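Local coordinates for L-asparaginase I (Vibrio cholerae, PDB 2OCD), which probably catalyses the hydrolysis of L-asparagine to L-aspartate and ammonium, as a homotetrameric asparaginase of the type I family, at residues B[132-137]-B[148-153]; B[235-240]-B[308-313]. All blocks are in the same frame, centred on the assembly; numbering follows the deposited sequence.

Both contacts press a helix against a strand, both are buried, and neither has a hydrogen bond or salt bridge across it. In contact 1 the sheet is mixed, in contact 2 it is parallel. Contact 1 lies in the N-terminal asparaginase region and contact 2 in the C-terminal one, on opposite sides of the chain's centre with their own centres about 29 Å apart, and they hold different strands and helices. In contact 1 a phenylalanine ring is the filler, and an asparagine methylene takes the closest touch, on a residue that also lies near a second subunit. Contact 2 is purely aliphatic, one leucine against an alanine and an isoleucine.

Contact 1: B[132-137]-B[148-153]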
loop_
_atom_site.group_PDB
_atom_site.type_symbol
_atom_site.label_atom_id
_atom_site.label_comp_id
_atom_site.label_asym_id
_atom_site.label_seq_id
_atom_site.Cartn_x
_atom_site.Cartn_y
_atom_site.Cartn_z
ATOM N N LEU B 132 -3.082 18.406 -16.492
ATOM C CA LEU B 132 -2.634 19.150 -17.661
ATOM C C LEU B 132 -1.281 19.839 -17.430
ATOM O O LEU B 132 -0.419 19.894 -18.333
ATOM C CB LEU B 132 -3.665 20.199 -18.085
ATOM C CG LEU B 132 -3.372 20.932 -19.396
ATOM C CD1 LEU B 132 -3.041 20.018 -20.578
ATOM C CD2 LEU B 132 -4.521 21.868 -19.731
ATOM N N LEU B 133 -1.109 20.374 -16.232
ATOM C CA LEU B 133 0.123 21.022 -15.867
ATOM C C LEU B 133 1.296 20.078 -16.059
ATOM O O LEU B 133 2.247 20.376 -16.750
ATOM C CB LEU B 133 0.032 21.524 -14.431
ATOM C CG LEU B 133 0.678 22.875 -14.244
ATOM C CD1 LEU B 133 0.047 23.617 -13.045
ATOM C CD2 LEU B 133 2.191 22.591 -14.070
ATOM N N ASN B 134 1.238 18.913 -15.453
ATOM C CA ASN B 134 2.374 18.003 -15.555
ATOM C C ASN B 134 2.510 17.296 -16.912
ATOM O O ASN B 134 3.631 16.914 -17.293
ATOM C CB ASN B 134 2.303 16.951 -14.448
ATOM C CG ASN B 134 2.625 17.502 -13.061
ATOM O OD1 ASN B 134 3.110 18.633 -12.917
ATOM N ND2 ASN B 134 2.338 16.686 -12.021
ATOM N N ALA B 135 1.385 17.074 -17.609
ATOM C CA ALA B 135 1.423 16.488 -18.941
ATOM C C ALA B 135 2.226 17.418 -19.786
ATOM O O ALA B 135 3.130 16.987 -20.524
ATOM C CB ALA B 135 0.029 16.334 -19.557
ATOM N N LEU B 136 1.903 18.708 -19.675
ATOM C CA LEU B 136 2.667 19.702 -20.379
ATOM C C LEU B 136 4.137 19.698 -19.945
ATOM O O LEU B 136 5.020 19.639 -20.787
ATOM C CB LEU B 136 2.039 21.094 -20.239
ATOM C CG LEU B 136 0.830 21.375 -21.171
ATOM C CD1 LEU B 136 0.237 22.798 -20.942
ATOM C CD2 LEU B 136 1.160 21.169 -22.669
ATOM N N HIS B 137 4.402 19.732 -18.650
ATOM C CA HIS B 137 5.771 19.751 -18.172
ATOM C C HIS B 137 6.549 18.496 -18.625
ATOM O O HIS B 137 7.719 18.594 -19.018
ATOM C CB HIS B 137 5.802 19.900 -16.637
ATOM C CG HIS B 137 7.174 19.849 -16.034
ATOM N ND1 HIS B 137 8.169 20.740 -16.365
ATOM C CD2 HIS B 137 7.701 19.032 -15.091
ATOM C CE1 HIS B 137 9.253 20.475 -15.654
ATOM N NE2 HIS B 137 8.991 19.447 -14.865
ATOM N N THR B 148 1.421 7.896 -24.536
ATOM C CA THR B 148 1.327 7.645 -23.098
ATOM C C THR B 148 0.036 8.227 -22.513
ATOM O O THR B 148 -0.724 8.933 -23.214
ATOM C CB THR B 148 2.570 8.237 -22.376
ATOM O OG1 THR B 148 2.658 9.649 -22.631
ATOM C CG2 THR B 148 3.889 7.512 -22.866
ATOM N N LEU B 149 -0.229 7.919 -21.240
ATOM C CA LEU B 149 -1.526 8.249 -20.603
ATOM C C LEU B 149 -1.234 8.749 -19.214
ATOM O O LEU B 149 -0.608 8.046 -18.408
ATOM C CB LEU B 149 -2.470 7.032 -20.583
ATOM C CG LEU B 149 -3.937 7.180 -20.122
ATOM C CD1 LEU B 149 -4.908 6.120 -20.722
ATOM C CD2 LEU B 149 -4.110 7.121 -18.632
ATOM N N PHE B 150 -1.643 9.972 -18.936
ATOM C CA PHE B 150 -1.321 10.543 -17.666
ATOM C C PHE B 150 -2.578 10.669 -16.789
ATOM O O PHE B 150 -3.579 11.293 -17.209
ATOM C CB PHE B 150 -0.617 11.870 -17.889
ATOM C CG PHE B 150 -0.093 12.481 -16.646
ATOM C CD1 PHE B 150 0.965 11.901 -15.963
ATOM C CD2 PHE B 150 -0.616 13.629 -16.160
ATOM C CE1 PHE B 150 1.462 12.459 -14.781
ATOM C CE2 PHE B 150 -0.110 14.174 -14.986
ATOM C CZ PHE B 150 0.910 13.581 -14.307
ATOM N N PHE B 151 -2.536 10.033 -15.611
ATOM C CA PHE B 151 -3.620 10.109 -14.630
ATOM C C PHE B 151 -3.123 9.634 -13.265
ATOM O O PHE B 151 -2.152 8.854 -13.195
ATOM C CB PHE B 151 -4.820 9.270 -15.078
ATOM C CG PHE B 151 -6.174 9.944 -14.894
ATOM C CD1 PHE B 151 -6.643 10.850 -15.831
ATOM C CD2 PHE B 151 -6.996 9.611 -13.820
ATOM C CE1 PHE B 151 -7.909 11.438 -15.689
ATOM C CE2 PHE B 151 -8.267 10.165 -13.652
ATOM C CZ PHE B 151 -8.735 11.077 -14.587
ATOM N N ASN B 152 -3.782 10.090 -12.199
ATOM C CA ASN B 152 -3.385 9.729 -10.837
ATOM C C ASN B 152 -1.873 9.932 -10.658
ATOM O O ASN B 152 -1.199 9.050 -10.189
ATOM C CB ASN B 152 -3.748 8.251 -10.512
ATOM C CG ASN B 152 -5.181 7.840 -10.989
ATOM O OD1 ASN B 152 -5.351 7.201 -12.052
ATOM N ND2 ASN B 152 -6.201 8.193 -10.203
ATOM N N ASN B 153 -1.310 11.041 -11.135
ATOM C CA ASN B 153 0.118 11.343 -10.947
ATOM C C ASN B 153 1.123 10.355 -11.542
ATOM O O ASN B 153 2.303 10.316 -11.165
ATOM C CB ASN B 153 0.442 11.532 -9.469
ATOM C CG ASN B 153 -0.385 12.600 -8.835
ATOM O OD1 ASN B 153 -0.509 13.708 -9.358
ATOM N ND2 ASN B 153 -0.978 12.276 -7.700
#
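F150 reaches from its strand to the helix at N134 and A135, and its ring is the body of this contact. The tight spot is at the far end of that ring: CZ of F150 lies 3.6 Å from CB of N134, and CE2 of F150 is 3.7 Å from the same CB. CB of F150 already points toward the helix, and the torsion that sets CG anti to the backbone N (chi1 -173°) carries the ring on until CZ and CE2 meet N134. The ring meets the N134 methylene obliquely, and the plane of the N134 amide is turned 65° from that of the ring. Packing is slacker next to this, where the methyl CB of A135 stands 4.4 Å from CD2 of F150; the CA atoms of A135 and F150 are the nearest such pair across the contact, 6.7 Å apart. Helix 127-141 and strand 147-151 are consecutive parts of a beta-alpha-beta unit that starts with strand 112-115, and the contact is the packing of the crossover helix on the strand it leads into. A135 and F150 both also touch I113 of strand 112-115, so the helix spans the two parallel neighbours. On the strand side, the carbonyl O of F150 accepts a hydrogen bond from OG1 of T115. The contact thins out toward the turn that follows the strand: N153 is exposed to solvent, and its side chain comes no nearer to segment 132-137 than 4.9 Å. N134, though buried, sits at the subunit boundary close to R125 of the second subunit, and H137, nearly one helical turn further on, packs against that same arginine.

Contact 2: B[235-240]-B[308-313]; sequences VNAMIL and AKLHYL
L310 points from helix 303-315 at strand 237-242 and meets it with both methyls of its fork. These apolar contacts are all that joins the two segments. CD2 of L310 lies 3.8 Å from CB of A237. CD1 of L310 is a little further from that CB, at 4.0 Å. Both branches of the fork thus lie against the alanine methyl from the helix side, and CD1 of L310 also reaches the isoleucine, 3.9 Å from CG1 of I239. In I239 the torsion that sets CG1 anti to the carbonyl carbon (chi1 -58°) presents that atom to the leucine; the two side chains run antiparallel to one another, touching at CG1 of I239 and CD1 of L310. A237 and I239, two residues apart on the strand, both point toward the helix, whereas M238 between them, modelled as selenomethionine, points away.

No polar group bridges the segments. NZ of K309 is held by a salt bridge to OE2 of E334 and by hydrogen bonds to the carbonyls of M327 and Q329.

Strand 237-242 is an inner strand of the parallel four-stranded sheet of the C-terminal region, between strands 213-217 and 267-272. L310 also touches I213 and I267 of those neighbours, so it lies over three adjacent strands, while M327 of helix 320-327 packs against it from the next helix.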
loop_
_atom_site.group_PDB
_atom_site.type_symbol
_atom_site.label_atom_id
_atom_site.label_comp_id
_atom_site.label_asym_id
_atom_site.label_seq_id
_atom_site.Cartn_x
_atom_site.Cartn_y
_atom_site.Cartn_z
ATOM N N VAL B 235 -18.063 -11.267 -38.643
ATOM C CA VAL B 235 -16.921 -11.204 -37.749
ATOM C C VAL B 235 -15.618 -11.655 -38.398
ATOM O O VAL B 235 -15.521 -12.745 -38.927
ATOM C CB VAL B 235 -17.230 -11.977 -36.484
ATOM C CG1 VAL B 235 -15.940 -12.404 -35.795
ATOM C CG2 VAL B 235 -18.155 -11.102 -35.593
ATOM N N ASN B 236 -14.611 -10.803 -38.397
ATOM C CA ASN B 236 -13.308 -11.215 -38.942
ATOM C C ASN B 236 -12.230 -11.488 -37.857
ATOM O O ASN B 236 -11.128 -11.982 -38.187
ATOM C CB ASN B 236 -12.791 -10.178 -39.938
ATOM C CG ASN B 236 -12.589 -8.808 -39.305
ATOM O OD1 ASN B 236 -12.716 -8.643 -38.069
ATOM N ND2 ASN B 236 -12.282 -7.809 -40.140
ATOM N N ALA B 237 -12.522 -11.146 -36.595
ATOM C CA ALA B 237 -11.617 -11.431 -35.477
ATOM C C ALA B 237 -12.408 -11.660 -34.192
ATOM O O ALA B 237 -13.594 -11.325 -34.104
ATOM C CB ALA B 237 -10.563 -10.330 -35.283
HETATM N N MSE B 238 -11.717 -12.235 -33.206
HETATM C CA MSE B 238 -12.328 -12.851 -32.051
HETATM C C MSE B 238 -11.338 -12.881 -30.889
HETATM O O MSE B 238 -10.316 -13.576 -30.922
HETATM C CB MSE B 238 -12.713 -14.274 -32.455
HETATM C CG MSE B 238 -12.930 -15.314 -31.327
HETATM SE SE MSE B 238 -14.640 -15.063 -30.482
HETATM C CE MSE B 238 -15.652 -14.258 -31.994
ATOM N N ILE B 239 -11.647 -12.138 -29.853
ATOM C CA ILE B 239 -10.871 -12.168 -28.616
ATOM C C ILE B 239 -11.536 -13.123 -27.599
ATOM O O ILE B 239 -12.689 -12.998 -27.252
ATOM C CB ILE B 239 -10.705 -10.747 -28.006
ATOM C CG1 ILE B 239 -10.025 -9.825 -29.014
ATOM C CG2 ILE B 239 -9.883 -10.780 -26.708
ATOM C CD1 ILE B 239 -10.005 -8.362 -28.545
ATOM N N LEU B 240 -10.744 -14.062 -27.112
ATOM C CA LEU B 240 -11.202 -15.079 -26.203
ATOM C C LEU B 240 -10.646 -14.784 -24.843
ATOM O O LEU B 240 -9.460 -14.875 -24.696
ATOM C CB LEU B 240 -10.631 -16.369 -26.684
ATOM C CG LEU B 240 -11.468 -17.606 -26.658
ATOM C CD1 LEU B 240 -12.729 -17.391 -27.502
ATOM C CD2 LEU B 240 -10.496 -18.677 -27.223
ATOM N N ALA B 308 -7.326 -2.751 -30.199
ATOM C CA ALA B 308 -6.561 -1.792 -30.948
ATOM C C ALA B 308 -5.695 -2.402 -32.035
ATOM O O ALA B 308 -5.638 -1.842 -33.140
ATOM C CB ALA B 308 -5.708 -1.040 -30.033
ATOM N N LYS B 309 -4.978 -3.491 -31.687
ATOM C CA LYS B 309 -3.864 -4.010 -32.483
ATOM C C LYS B 309 -4.504 -4.741 -33.633
ATOM O O LYS B 309 -4.058 -4.629 -34.789
ATOM C CB LYS B 309 -2.946 -4.914 -31.648
ATOM C CG LYS B 309 -1.597 -5.352 -32.313
ATOM C CD LYS B 309 -0.771 -6.265 -31.400
ATOM C CE LYS B 309 0.592 -6.712 -31.942
ATOM N NZ LYS B 309 1.336 -7.679 -30.972
ATOM N N LEU B 310 -5.585 -5.460 -33.324
ATOM C CA LEU B 310 -6.392 -6.099 -34.365
ATOM C C LEU B 310 -6.958 -5.068 -35.371
ATOM O O LEU B 310 -6.970 -5.326 -36.595
ATOM C CB LEU B 310 -7.512 -6.958 -33.751
ATOM C CG LEU B 310 -7.177 -8.400 -33.280
ATOM C CD1 LEU B 310 -8.233 -8.956 -32.327
ATOM C CD2 LEU B 310 -6.939 -9.420 -34.428
ATOM N N HIS B 311 -7.387 -3.894 -34.891
ATOM C CA HIS B 311 -7.980 -2.895 -35.777
ATOM C C HIS B 311 -6.891 -2.270 -36.662
ATOM O O HIS B 311 -7.117 -1.865 -37.809
ATOM C CB HIS B 311 -8.643 -1.761 -34.997
ATOM C CG HIS B 311 -10.098 -1.970 -34.634
ATOM N ND1 HIS B 311 -10.500 -2.682 -33.522
ATOM C CD2 HIS B 311 -11.233 -1.431 -35.162
ATOM C CE1 HIS B 311 -11.823 -2.634 -33.427
ATOM N NE2 HIS B 311 -12.293 -1.885 -34.410
ATOM N N TYR B 312 -5.715 -2.117 -36.085
ATOM C CA TYR B 312 -4.542 -1.672 -36.838
ATOM C C TYR B 312 -4.297 -2.636 -37.970
ATOM O O TYR B 312 -4.406 -2.226 -39.118
ATOM C CB TYR B 312 -3.314 -1.585 -35.944
ATOM C CG TYR B 312 -2.023 -1.524 -36.685
ATOM C CD1 TYR B 312 -1.770 -0.514 -37.573
ATOM C CD2 TYR B 312 -1.035 -2.464 -36.478
ATOM C CE1 TYR B 312 -0.572 -0.444 -38.276
ATOM C CE2 TYR B 312 0.175 -2.401 -37.178
ATOM C CZ TYR B 312 0.396 -1.382 -38.074
ATOM O OH TYR B 312 1.599 -1.290 -38.767
ATOM N N LEU B 313 -4.028 -3.904 -37.640
ATOM C CA LEU B 313 -3.588 -4.897 -38.625
ATOM C C LEU B 313 -4.657 -5.310 -39.635
ATOM O O LEU B 313 -4.386 -5.441 -40.852
ATOM C CB LEU B 313 -3.081 -6.164 -37.937
ATOM C CG LEU B 313 -1.781 -6.030 -37.147
ATOM C CD1 LEU B 313 -1.722 -7.217 -36.217
ATOM C CD2 LEU B 313 -0.490 -5.930 -38.048
#